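Local atomic coordinates of uncharacterized protein Rv2277c (Mycobacterium tuberculosis, PDB entry 5VUG), a protein that probably hydrolyses phosphoric diesters through its TIM-barrel glycerophosphodiester phosphodiesterase domain. Residues M12-R17 against L265-V270; A18-F23 against L269-L274; D40-T45 against M120-D125; S151-T156 against E168-A173; G203-R208 against M247-K252. One frame throughout, in Å; residues are numbered along the deposited sequence.

Interactions 1, 3, 4 and 5 join neighbouring parallel strands of one TIM barrel, and interaction 2 ties together the loops that follow strands 12-16 and 267-270. Around the wall the strands run 171-172, 151-154, 121-125, 41-48, 12-16, 267-270, 245-249 and 201-205. The centre of interaction 1 lies about 9 Å from those of interactions 3 and 5, whereas interactions 2 and 4 are about 22 Å apart, centre to centre. Along the chain, interactions 3, 4 and 5 follow one another inside the long loop closed by interactions 1 and 2. Inside the barrel, W43 of interaction 3, Y154 of interaction 4 and F249 of interaction 5 bring their rings together.

Interaction 1: M12-R17 against L265-V270; sequences MIVAHR and LDAVLV
D266, in the loop leading into strand 267-270, accepts M12 N on its backbone O (2.8 Å) and so begins the pairing of the first and last strands of the TIM barrel, which run parallel at 28°. Its carboxylate turns to another neighbour, OD2 accepting V246 N. A267 follows on the face shared with M12 and V14, its CB resting against M12 CB. V268 uses both backbone polar atoms: its N donates to M12 O and its O receives V14 N. On the opposite face, towards helix 273-277, V268 CG2 lies alongside I13 CD1 at 3.6 Å. L269 sends its side chain back into the barrel. A trans chi1 of -171° carries its CD1 to V14 CG1, 3.7 Å away, and the same methyl also comes to 3.6 Å from H16 CA. The H16 ring lies at a slant to L269 CD2. Its ND1 is bonded to D271 and its NE2 to a glycerol, probably from the crystallisation liquor, so both nitrogens are occupied. V270 donates its N to V14 O, while its CG2 touches I13 CG2 at 3.7 Å. The last bond runs from H16 N to V270 O (2.8 Å), the donor standing 35° above the carbonyl plane.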
# COMPACT_ATOMS: atom_id res chain seq x y z
N MSE A 12 8.28 -15.76 22.25
CA MSE A 12 9.72 -15.96 22.38
C MSE A 12 10.46 -14.63 22.26
O MSE A 12 10.15 -13.83 21.38
CB MSE A 12 10.24 -16.87 21.26
CG MSE A 12 9.86 -18.33 21.40
SE MSE A 12 10.11 -19.21 19.68
CE MSE A 12 11.98 -18.70 19.36
N ILE A 13 11.45 -14.42 23.13
CA ILE A 13 12.31 -13.24 23.02
C ILE A 13 13.52 -13.61 22.17
O ILE A 13 14.32 -14.47 22.57
CB ILE A 13 12.75 -12.75 24.40
CG1 ILE A 13 11.54 -12.46 25.30
CG2 ILE A 13 13.65 -11.51 24.25
CD1 ILE A 13 10.58 -11.44 24.74
N VAL A 14 13.66 -12.96 21.02
CA VAL A 14 14.75 -13.27 20.08
C VAL A 14 15.70 -12.07 20.03
O VAL A 14 15.27 -10.95 19.75
CB VAL A 14 14.22 -13.62 18.68
CG1 VAL A 14 15.37 -13.92 17.72
CG2 VAL A 14 13.27 -14.82 18.75
N ALA A 15 16.98 -12.31 20.31
CA ALA A 15 17.97 -11.22 20.37
C ALA A 15 18.38 -10.80 18.96
O ALA A 15 19.05 -11.55 18.25
CB ALA A 15 19.19 -11.65 21.18
N HIS A 16 18.02 -9.57 18.58
CA HIS A 16 18.29 -9.08 17.23
C HIS A 16 19.77 -8.74 17.07
O HIS A 16 20.28 -7.84 17.73
CB HIS A 16 17.45 -7.83 16.99
CG HIS A 16 17.55 -7.30 15.59
ND1 HIS A 16 17.62 -5.95 15.32
CD2 HIS A 16 17.59 -7.93 14.40
CE1 HIS A 16 17.71 -5.77 14.01
NE2 HIS A 16 17.69 -6.96 13.43
N ARG A 17 20.44 -9.43 16.14
CA ARG A 17 21.90 -9.31 15.97
C ARG A 17 22.62 -9.57 17.28
O ARG A 17 23.62 -8.92 17.61
CB ARG A 17 22.31 -7.96 15.37
CG ARG A 17 21.44 -7.45 14.24
CD ARG A 17 21.93 -6.06 13.84
NE ARG A 17 20.98 -5.38 12.97
CZ ARG A 17 20.88 -4.06 12.89
NH1 ARG A 17 19.99 -3.53 12.07
NH2 ARG A 17 21.66 -3.29 13.63
N LEU A 265 1.73 -13.42 18.76
CA LEU A 265 2.93 -13.68 17.97
C LEU A 265 3.79 -14.73 18.65
O LEU A 265 3.95 -14.73 19.88
CB LEU A 265 3.74 -12.40 17.79
CG LEU A 265 3.10 -11.25 17.01
CD1 LEU A 265 4.12 -10.13 16.82
CD2 LEU A 265 2.55 -11.73 15.67
N ASP A 266 4.36 -15.63 17.85
CA ASP A 266 5.22 -16.67 18.41
C ASP A 266 6.51 -16.09 18.96
O ASP A 266 7.11 -16.68 19.88
CB ASP A 266 5.54 -17.72 17.34
CG ASP A 266 4.31 -18.47 16.91
OD1 ASP A 266 3.93 -19.45 17.59
OD2 ASP A 266 3.71 -18.07 15.90
N ALA A 267 6.98 -14.97 18.41
CA ALA A 267 8.28 -14.42 18.77
C ALA A 267 8.29 -12.92 18.53
O ALA A 267 7.54 -12.41 17.69
CB ALA A 267 9.38 -15.08 17.93
N VAL A 268 9.16 -12.23 19.27
CA VAL A 268 9.46 -10.82 19.06
C VAL A 268 10.96 -10.64 18.94
O VAL A 268 11.74 -11.27 19.67
CB VAL A 268 8.89 -9.92 20.18
CG1 VAL A 268 7.38 -9.93 20.16
CG2 VAL A 268 9.41 -10.35 21.56
N LEU A 269 11.37 -9.77 18.01
CA LEU A 269 12.78 -9.54 17.70
C LEU A 269 13.20 -8.23 18.37
O LEU A 269 12.71 -7.16 17.99
CB LEU A 269 12.96 -9.48 16.19
CG LEU A 269 14.37 -9.46 15.60
CD1 LEU A 269 15.21 -10.62 16.13
CD2 LEU A 269 14.29 -9.54 14.07
N VAL A 270 14.10 -8.31 19.36
CA VAL A 270 14.39 -7.20 20.26
C VAL A 270 15.87 -6.81 20.20
O VAL A 270 16.76 -7.66 20.19
CB VAL A 270 13.95 -7.50 21.71
CG1 VAL A 270 12.47 -7.88 21.76
CG2 VAL A 270 14.82 -8.59 22.36

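Interaction 2: A18-F23 against L269-L274; sequences AGTRDF and LVDSPL
D22 spreads its carboxylate over the start of helix 273-277, each oxygen taking one bond. S272 OG donates to the syn lone pair of D22 OD1 at 2.7 Å, and L274 N donates to D22 OD2 at 3.0 Å, also from the syn side and close to the carboxylate plane. The L274 side chain lies over the face of the same group, its CG 3.5 Å from D22 OD2. One residue earlier in both segments, R21 N bonds to D271 O (2.9 Å) and fixes the loop 18-23 against the end of the strand. T20 CG2 presses against the carboxylate carbon of D271, CG, at 3.4 Å, the two side chains lying side by side. Behind these contacts G19, which has no side chain, lets P273 CD come within 3.6 Å of its CA. Further out, T20 OG1 is held by E25, and D271, partner of H16, ties this pairing of loops to the C-terminal end of the TIM-barrel strands. S272 occupies the N-cap, its OG accepting A275 N while donating to D22. Set against this helix start, the D22 carboxylate accepts hydrogen bonds from a backbone N-H and a hydroxyl, an environment likely to favour its negative form.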
# COMPACT_ATOMS: atom_id res chain seq x y z
N ALA A 18 22.10 -10.53 18.05
CA ALA A 18 22.60 -10.89 19.37
C ALA A 18 22.38 -9.80 20.41
O ALA A 18 22.99 -9.85 21.49
CB ALA A 18 24.06 -11.37 19.35
N GLY A 19 21.50 -8.84 20.13
CA GLY A 19 21.16 -7.81 21.09
C GLY A 19 21.94 -6.52 20.93
O GLY A 19 22.64 -6.09 21.85
N THR A 20 21.75 -5.88 19.77
CA THR A 20 22.59 -4.78 19.30
C THR A 20 22.63 -3.58 20.26
O THR A 20 23.61 -2.83 20.28
CB THR A 20 22.12 -4.40 17.89
OG1 THR A 20 22.87 -3.28 17.39
CG2 THR A 20 20.66 -4.05 17.89
N ARG A 21 21.57 -3.36 21.05
CA ARG A 21 21.56 -2.23 21.97
C ARG A 21 22.47 -2.46 23.18
O ARG A 21 23.08 -1.51 23.69
CB ARG A 21 20.13 -1.95 22.43
CG ARG A 21 19.99 -0.88 23.49
CD ARG A 21 20.42 0.48 22.99
NE ARG A 21 19.70 1.55 23.68
CZ ARG A 21 19.92 1.93 24.94
NH1 ARG A 21 20.85 1.33 25.67
NH2 ARG A 21 19.20 2.91 25.47
N ASP A 22 22.59 -3.70 23.63
CA ASP A 22 23.26 -4.00 24.89
C ASP A 22 24.77 -4.17 24.76
O ASP A 22 25.51 -3.78 25.67
CB ASP A 22 22.67 -5.27 25.50
CG ASP A 22 21.21 -5.13 25.90
OD1 ASP A 22 20.71 -3.99 26.03
OD2 ASP A 22 20.56 -6.17 26.11
N PHE A 23 25.23 -4.80 23.68
CA PHE A 23 26.63 -5.13 23.47
C PHE A 23 26.88 -5.10 21.97
O PHE A 23 25.93 -5.13 21.18
CB PHE A 23 26.96 -6.52 24.02
CG PHE A 23 26.85 -6.62 25.51
CD1 PHE A 23 27.93 -6.28 26.32
CD2 PHE A 23 25.67 -7.03 26.11
CE1 PHE A 23 27.83 -6.35 27.69
CE2 PHE A 23 25.56 -7.10 27.49
CZ PHE A 23 26.64 -6.77 28.28
N LEU A 269 11.37 -9.77 18.01
CA LEU A 269 12.78 -9.54 17.70
C LEU A 269 13.20 -8.23 18.37
O LEU A 269 12.71 -7.16 17.99
CB LEU A 269 12.96 -9.48 16.19
CG LEU A 269 14.37 -9.46 15.60
CD1 LEU A 269 15.21 -10.62 16.13
CD2 LEU A 269 14.29 -9.54 14.07
N VAL A 270 14.10 -8.31 19.36
CA VAL A 270 14.39 -7.20 20.26
C VAL A 270 15.87 -6.81 20.20
O VAL A 270 16.76 -7.66 20.19
CB VAL A 270 13.95 -7.50 21.71
CG1 VAL A 270 12.47 -7.88 21.76
CG2 VAL A 270 14.82 -8.59 22.36
N ASP A 271 16.12 -5.49 20.21
CA ASP A 271 17.49 -4.99 20.25
C ASP A 271 18.11 -5.07 21.64
O ASP A 271 19.34 -5.08 21.76
CB ASP A 271 17.57 -3.54 19.77
CG ASP A 271 17.36 -3.39 18.27
OD1 ASP A 271 17.04 -4.39 17.60
OD2 ASP A 271 17.53 -2.26 17.76
N SER A 272 17.29 -5.11 22.69
CA SER A 272 17.80 -5.13 24.06
C SER A 272 17.21 -6.29 24.84
O SER A 272 16.16 -6.15 25.47
CB SER A 272 17.52 -3.82 24.78
OG SER A 272 17.99 -3.87 26.11
N PRO A 273 17.88 -7.45 24.83
CA PRO A 273 17.48 -8.53 25.74
C PRO A 273 17.37 -8.09 27.19
O PRO A 273 16.51 -8.60 27.92
CB PRO A 273 18.60 -9.56 25.53
CG PRO A 273 18.96 -9.37 24.08
CD PRO A 273 18.90 -7.88 23.86
N LEU A 274 18.21 -7.14 27.63
CA LEU A 274 18.12 -6.68 29.01
C LEU A 274 16.80 -5.95 29.28
O LEU A 274 16.15 -6.19 30.31
CB LEU A 274 19.32 -5.80 29.36
CG LEU A 274 20.62 -6.58 29.58
CD1 LEU A 274 21.84 -5.66 29.59
CD2 LEU A 274 20.54 -7.40 30.87

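Interaction 3: D40-T45 against M120-D125; sequences DGMWLT and MTLFLD
A single water is gripped by three side chains, W43 and T45 from one strand and D125 from the other. It accepts from W43 NE1 (2.9 Å), lying in the plane of the indole at its edge, and donates to D125 OD2 at 2.7 Å. T45 OG1 is its third partner, at 2.8 Å. D125 also touches the indole directly, its CB coming obliquely to 3.6 Å from W43 NE1, with the carboxylate turned 56° from the ring plane. The indole gets there because W43 holds CG anti to the backbone N (chi1 179°), which swings the ring across the neighbouring strand. The six-membered part of the indole then meets F123: CB of F123 approaches W43 CE3 (3.4 Å) from above the ring plane, and the two side chains cross at about a right angle. F123 O lies over the same indole face, towards the rim.

Strands 41-48 and 121-125 are adjacent in the TIM barrel, parallel at 19°. Their backbones are joined by M42 N to T121 O, F123 N to M42 O, L44 N to F123 O and D125 N to L44 O. W43 and F123 point into the barrel, where the indole meets H16 edge-to-face and F123 meets W201 in the same way. M42 and L122 lie on the other surface, against which helix 28-36 packs. There M42 CB touches L122 CD2 at 3.8 Å. The doubly bent selenomethionine M42 brings its CE to SE of selenomethionine M120, 3.7 Å away. At the N-terminal end of its strand, the nearest atom of the T121 side chain is about 3 Å from a bound calcium ion.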
# COMPACT_ATOMS: atom_id res chain seq x y z
N ASP A 40 15.12 -16.58 24.16
CA ASP A 40 14.64 -17.85 23.63
C ASP A 40 15.12 -18.12 22.21
O ASP A 40 14.91 -19.22 21.69
CB ASP A 40 13.11 -17.85 23.62
CG ASP A 40 12.52 -17.52 24.97
OD1 ASP A 40 12.67 -18.35 25.89
OD2 ASP A 40 11.95 -16.42 25.12
N GLY A 41 15.73 -17.14 21.56
CA GLY A 41 16.23 -17.34 20.22
C GLY A 41 17.31 -16.32 19.95
O GLY A 41 17.38 -15.28 20.63
N MSE A 42 18.14 -16.61 18.95
CA MSE A 42 19.32 -15.81 18.63
C MSE A 42 19.30 -15.48 17.13
O MSE A 42 19.36 -16.38 16.29
CB MSE A 42 20.59 -16.60 18.99
CG MSE A 42 21.89 -15.81 18.97
SE MSE A 42 21.97 -14.50 20.44
CE MSE A 42 21.88 -15.69 21.97
N TRP A 43 19.20 -14.20 16.80
CA TRP A 43 19.15 -13.74 15.42
C TRP A 43 20.53 -13.18 15.05
O TRP A 43 20.99 -12.23 15.68
CB TRP A 43 18.08 -12.66 15.27
CG TRP A 43 17.95 -12.07 13.88
CD1 TRP A 43 18.84 -11.24 13.23
CD2 TRP A 43 16.85 -12.26 12.98
NE1 TRP A 43 18.35 -10.92 11.98
CE2 TRP A 43 17.14 -11.53 11.80
CE3 TRP A 43 15.65 -12.98 13.05
CZ2 TRP A 43 16.28 -11.51 10.70
CZ3 TRP A 43 14.79 -12.96 11.95
CH2 TRP A 43 15.12 -12.23 10.79
N LEU A 44 21.17 -13.75 14.04
CA LEU A 44 22.55 -13.41 13.70
C LEU A 44 22.64 -13.11 12.21
O LEU A 44 21.98 -13.77 11.40
CB LEU A 44 23.46 -14.60 14.03
CG LEU A 44 23.43 -15.12 15.48
CD1 LEU A 44 24.21 -16.41 15.61
CD2 LEU A 44 23.94 -14.04 16.46
N THR A 45 23.47 -12.13 11.84
CA THR A 45 23.61 -11.76 10.43
C THR A 45 24.89 -12.39 9.90
O THR A 45 25.96 -12.23 10.50
CB THR A 45 23.70 -10.24 10.24
OG1 THR A 45 22.87 -9.57 11.19
CG2 THR A 45 23.26 -9.89 8.83
N MSE A 120 18.83 -23.73 21.77
CA MSE A 120 18.46 -22.42 21.25
C MSE A 120 18.32 -22.32 19.74
O MSE A 120 19.23 -22.67 18.97
CB MSE A 120 19.34 -21.30 21.77
CG MSE A 120 18.72 -19.93 21.47
SE MSE A 120 19.79 -18.70 22.26
CE MSE A 120 19.30 -19.08 24.08
N THR A 121 17.16 -21.81 19.34
CA THR A 121 16.87 -21.62 17.93
C THR A 121 17.69 -20.44 17.42
O THR A 121 17.75 -19.38 18.06
CB THR A 121 15.38 -21.34 17.75
OG1 THR A 121 14.62 -22.41 18.35
CG2 THR A 121 15.04 -21.25 16.26
N LEU A 122 18.34 -20.64 16.28
CA LEU A 122 19.14 -19.61 15.62
C LEU A 122 18.39 -19.17 14.37
O LEU A 122 17.95 -20.00 13.57
CB LEU A 122 20.49 -20.18 15.20
CG LEU A 122 21.27 -20.92 16.30
CD1 LEU A 122 22.59 -21.44 15.76
CD2 LEU A 122 21.48 -20.00 17.50
N PHE A 123 18.26 -17.86 14.20
CA PHE A 123 17.74 -17.28 12.98
C PHE A 123 18.91 -16.61 12.28
O PHE A 123 19.54 -15.72 12.85
CB PHE A 123 16.63 -16.27 13.30
CG PHE A 123 15.46 -16.89 13.99
CD1 PHE A 123 14.41 -17.45 13.26
CD2 PHE A 123 15.43 -17.00 15.38
CE1 PHE A 123 13.33 -18.05 13.89
CE2 PHE A 123 14.36 -17.61 16.02
CZ PHE A 123 13.31 -18.14 15.28
N LEU A 124 19.24 -17.10 11.09
CA LEU A 124 20.44 -16.68 10.38
C LEU A 124 20.00 -15.84 9.20
O LEU A 124 19.43 -16.36 8.24
CB LEU A 124 21.22 -17.90 9.91
CG LEU A 124 21.62 -18.88 11.02
CD1 LEU A 124 22.45 -20.03 10.45
CD2 LEU A 124 22.37 -18.16 12.13
N ASP A 125 20.28 -14.54 9.27
CA ASP A 125 19.87 -13.59 8.24
C ASP A 125 21.00 -13.50 7.21
O ASP A 125 22.10 -13.04 7.53
CB ASP A 125 19.58 -12.23 8.86
CG ASP A 125 19.11 -11.20 7.84
OD1 ASP A 125 18.65 -11.59 6.74
OD2 ASP A 125 19.21 -9.98 8.12
O HOH W 1 14.94 -21.59 21.21
O HOH W 2 20.20 -9.21 10.46

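Interaction 4: S151-T156 against E168-A173; sequences SIVYST and EGLQVA
I152 holds CG1 beside its backbone N and CG2 on the far side from it (chi1 -58°), which divides its branches between Q171 and A173. CG1 carries CD1 to Q171 CB at 3.7 Å, whereas CG2 rests on A173 CB at 4.0 Å. Y154 has a fully extended first torsion (chi1 -177°), and the rim of the phenol, at CD1, meets A173 CB near the ring plane, 3.9 Å away. A173 thus fits between an isoleucine branch and a tyrosine edge.

The backbone between them is joined by two nearly straight bonds, V153 N to Q171 O (2.9 Å) and A173 N to V153 O (2.8 Å). The strands 151-154 and 171-172 belong to a beta-alpha-beta crossover of the TIM barrel, with helix 158-165 as the connection. The touching parts diverge by 47°, and the second strand is short and weakly bonded. Where the pairing gives out towards the N-terminal end, a water takes over: it accepts from Q171 N and donates to S151 O at 2.7 Å.

V153 and V172 face outward. V153 CG2 meets L170 CD1 in a loose contact of 4.2 Å, and L170 in turn packs on helix 134-145, while V172 rests on helix 158-165. On the inner side Y154 reaches into the barrel, where its ring meets W43 and lies edge-to-face with F249. Its OH is bonded to R176, and S151 OG is bonded to A147 O.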
# COMPACT_ATOMS: atom_id res chain seq x y z
N SER A 151 18.32 -24.26 13.29
CA SER A 151 18.61 -23.01 12.60
C SER A 151 17.58 -22.74 11.52
O SER A 151 17.17 -23.66 10.79
CB SER A 151 20.03 -23.04 11.99
OG SER A 151 21.01 -23.25 13.00
N ILE A 152 17.17 -21.47 11.40
CA ILE A 152 16.20 -21.01 10.41
C ILE A 152 16.89 -19.96 9.55
O ILE A 152 17.35 -18.94 10.07
CB ILE A 152 14.96 -20.40 11.10
CG1 ILE A 152 14.30 -21.41 12.05
CG2 ILE A 152 13.96 -19.85 10.06
CD1 ILE A 152 13.72 -22.63 11.35
N VAL A 153 16.96 -20.20 8.25
CA VAL A 153 17.57 -19.25 7.33
C VAL A 153 16.53 -18.21 6.91
O VAL A 153 15.45 -18.56 6.44
CB VAL A 153 18.16 -19.96 6.10
CG1 VAL A 153 18.69 -18.94 5.10
CG2 VAL A 153 19.28 -20.93 6.56
N TYR A 154 16.89 -16.93 7.06
CA TYR A 154 16.05 -15.81 6.68
C TYR A 154 16.77 -14.93 5.66
O TYR A 154 17.99 -14.82 5.68
CB TYR A 154 15.69 -14.93 7.91
CG TYR A 154 14.76 -13.81 7.50
CD1 TYR A 154 13.39 -14.05 7.36
CD2 TYR A 154 15.23 -12.54 7.22
CE1 TYR A 154 12.53 -13.07 6.93
CE2 TYR A 154 14.38 -11.53 6.79
CZ TYR A 154 13.03 -11.80 6.66
OH TYR A 154 12.18 -10.80 6.23
N SER A 155 15.99 -14.30 4.77
CA SER A 155 16.50 -13.22 3.93
C SER A 155 15.34 -12.33 3.50
O SER A 155 14.21 -12.81 3.31
CB SER A 155 17.23 -13.75 2.69
OG SER A 155 17.77 -12.68 1.90
N THR A 156 15.62 -11.03 3.31
CA THR A 156 14.65 -10.19 2.62
C THR A 156 14.58 -10.48 1.12
O THR A 156 13.64 -10.03 0.45
CB THR A 156 14.97 -8.70 2.80
OG1 THR A 156 16.26 -8.43 2.26
CG2 THR A 156 14.93 -8.29 4.29
N GLU A 168 20.15 -29.31 0.84
CA GLU A 168 19.61 -30.41 1.62
C GLU A 168 19.73 -30.15 3.11
O GLU A 168 20.79 -29.78 3.61
CB GLU A 168 20.37 -31.69 1.26
CG GLU A 168 20.10 -32.87 2.19
CD GLU A 168 18.69 -33.41 2.07
OE1 GLU A 168 18.03 -33.15 1.04
OE2 GLU A 168 18.23 -34.09 3.01
N GLY A 169 18.61 -30.32 3.83
CA GLY A 169 18.60 -30.25 5.27
C GLY A 169 18.40 -28.87 5.86
O GLY A 169 18.25 -28.77 7.09
N LEU A 170 18.39 -27.81 5.06
CA LEU A 170 18.25 -26.47 5.61
C LEU A 170 16.79 -26.14 5.87
O LEU A 170 15.93 -26.40 5.02
CB LEU A 170 18.83 -25.42 4.65
CG LEU A 170 20.34 -25.22 4.58
CD1 LEU A 170 20.66 -23.91 3.88
CD2 LEU A 170 20.92 -25.24 5.97
N GLN A 171 16.51 -25.58 7.04
CA GLN A 171 15.20 -25.03 7.33
C GLN A 171 15.19 -23.57 6.91
O GLN A 171 16.09 -22.80 7.28
CB GLN A 171 14.93 -25.09 8.84
CG GLN A 171 14.97 -26.47 9.45
CD GLN A 171 14.53 -26.43 10.90
OE1 GLN A 171 15.33 -26.16 11.80
NE2 GLN A 171 13.24 -26.65 11.12
N VAL A 172 14.17 -23.17 6.14
CA VAL A 172 14.16 -21.85 5.51
C VAL A 172 12.86 -21.13 5.85
O VAL A 172 11.77 -21.70 5.71
CB VAL A 172 14.36 -21.96 3.99
CG1 VAL A 172 14.44 -20.58 3.36
CG2 VAL A 172 15.61 -22.80 3.65
N ALA A 173 12.97 -19.88 6.28
CA ALA A 173 11.78 -19.06 6.50
C ALA A 173 11.06 -18.78 5.19
O ALA A 173 11.65 -18.81 4.10
CB ALA A 173 12.16 -17.73 7.16
O HOH W 3 18.57 -25.13 8.98
O HOH W 4 13.96 -17.07 3.74

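Interaction 5: G203-R208 against M247-K252; sequences GFELHR and MGFAVK
Strands 203-205 and 247-249 run parallel at 32°, joined by F204 N to M247 O, by F249 N to F204 O, where the donor stands 56° above the carbonyl plane, and by a longer bond from L206 N to F249 O.

F249 dominates the side-chain contacts. With CG beside its backbone N (chi1 -64°), its ring folds back over the opposite strand: the peptide N of F204 lies over the centre of one face, and CE2 comes 3.5 Å from G203 C. G203, lacking a side chain, allows the ring to sit flat there. E205 comes to the edge of the same ring, OE1 lying 3.8 Å from F249 CD2 in the ring plane. OE1 also stands over the centre of the F204 ring and makes a salt bridge with R176. These two strands are neighbours in the TIM barrel, and F249 points to its interior, where its ring meets that of W43.

L206 fills the other side: its CD1 touches G248 CA at 3.6 Å and its CD2 meets V251 CG2 at 4.0 Å. Past the strands, A250 O accepts hydrogen bonds from K252 NZ (2.9 Å) and from a water that itself accepts one from H207 N. A second water links H207 O to K252 NZ. R208 leaves the contact for a salt bridge with E214 of the second subunit.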
# COMPACT_ATOMS: atom_id res chain seq x y z
N GLY A 203 8.10 -13.46 9.23
CA GLY A 203 8.31 -12.30 10.09
C GLY A 203 8.09 -11.00 9.35
O GLY A 203 8.19 -10.93 8.13
N PHE A 204 7.77 -9.96 10.12
CA PHE A 204 7.62 -8.62 9.55
C PHE A 204 7.57 -7.63 10.70
O PHE A 204 7.16 -7.99 11.81
CB PHE A 204 6.34 -8.49 8.72
CG PHE A 204 6.47 -7.52 7.58
CD1 PHE A 204 7.10 -7.89 6.41
CD2 PHE A 204 5.94 -6.24 7.67
CE1 PHE A 204 7.22 -7.00 5.35
CE2 PHE A 204 6.05 -5.34 6.61
CZ PHE A 204 6.70 -5.73 5.45
N GLU A 205 7.99 -6.39 10.42
CA GLU A 205 7.94 -5.31 11.39
C GLU A 205 6.52 -5.06 11.88
O GLU A 205 5.55 -5.20 11.14
CB GLU A 205 8.45 -4.01 10.75
CG GLU A 205 9.96 -3.87 10.63
CD GLU A 205 10.59 -4.69 9.52
OE1 GLU A 205 9.87 -5.35 8.74
OE2 GLU A 205 11.84 -4.67 9.43
N LEU A 206 6.41 -4.66 13.16
CA LEU A 206 5.12 -4.22 13.70
C LEU A 206 4.67 -2.90 13.08
O LEU A 206 3.46 -2.65 12.99
CB LEU A 206 5.22 -4.04 15.22
CG LEU A 206 4.72 -5.18 16.11
CD1 LEU A 206 5.32 -6.50 15.68
CD2 LEU A 206 5.03 -4.87 17.58
N HIS A 207 5.61 -2.04 12.69
CA HIS A 207 5.34 -0.78 12.02
C HIS A 207 6.31 -0.67 10.86
O HIS A 207 7.51 -0.83 11.05
CB HIS A 207 5.61 0.40 12.95
CG HIS A 207 5.02 0.23 14.31
ND1 HIS A 207 3.76 0.67 14.64
CD2 HIS A 207 5.53 -0.32 15.44
CE1 HIS A 207 3.51 0.40 15.90
NE2 HIS A 207 4.57 -0.21 16.41
N ARG A 208 5.79 -0.37 9.67
CA ARG A 208 6.63 -0.35 8.48
C ARG A 208 6.21 0.79 7.57
O ARG A 208 5.05 0.85 7.14
CB ARG A 208 6.54 -1.68 7.73
CG ARG A 208 7.53 -1.79 6.57
CD ARG A 208 8.97 -1.93 7.07
NE ARG A 208 9.88 -2.30 5.99
CZ ARG A 208 10.91 -1.57 5.57
NH1 ARG A 208 11.19 -0.40 6.15
NH2 ARG A 208 11.67 -2.01 4.58
N MSE A 247 6.88 -14.04 13.62
CA MSE A 247 7.71 -13.16 14.44
C MSE A 247 7.47 -11.70 14.12
O MSE A 247 7.41 -11.31 12.94
CB MSE A 247 9.20 -13.49 14.23
CG MSE A 247 10.15 -12.66 15.12
SE MSE A 247 12.03 -13.11 14.80
CE MSE A 247 11.91 -15.04 14.90
N GLY A 248 7.34 -10.88 15.16
CA GLY A 248 7.29 -9.44 14.97
C GLY A 248 8.68 -8.86 14.97
O GLY A 248 9.45 -9.11 15.91
N PHE A 249 9.05 -8.13 13.92
CA PHE A 249 10.36 -7.49 13.87
C PHE A 249 10.28 -6.10 14.51
O PHE A 249 9.21 -5.49 14.59
CB PHE A 249 10.83 -7.31 12.42
CG PHE A 249 11.05 -8.60 11.66
CD1 PHE A 249 11.26 -9.81 12.32
CD2 PHE A 249 11.09 -8.59 10.27
CE1 PHE A 249 11.50 -10.98 11.60
CE2 PHE A 249 11.32 -9.76 9.54
CZ PHE A 249 11.52 -10.95 10.21
N ALA A 250 11.43 -5.59 14.93
CA ALA A 250 11.56 -4.22 15.43
C ALA A 250 10.61 -3.95 16.61
O ALA A 250 9.87 -2.96 16.64
CB ALA A 250 11.39 -3.19 14.31
N VAL A 251 10.61 -4.87 17.57
CA VAL A 251 9.80 -4.74 18.78
C VAL A 251 10.66 -3.98 19.79
O VAL A 251 11.65 -4.52 20.30
CB VAL A 251 9.37 -6.11 19.30
CG1 VAL A 251 8.62 -5.99 20.65
CG2 VAL A 251 8.51 -6.83 18.24
N LYS A 252 10.31 -2.73 20.05
CA LYS A 252 11.13 -1.80 20.83
C LYS A 252 10.50 -1.37 22.14
O LYS A 252 11.20 -1.32 23.16
CB LYS A 252 11.43 -0.53 20.01
CG LYS A 252 12.03 -0.80 18.63
CD LYS A 252 12.26 0.50 17.87
CE LYS A 252 12.10 0.28 16.38
NZ LYS A 252 10.72 -0.21 16.09
O HOH W 5 8.07 -2.19 14.41
O HOH W 6 9.54 -0.13 13.31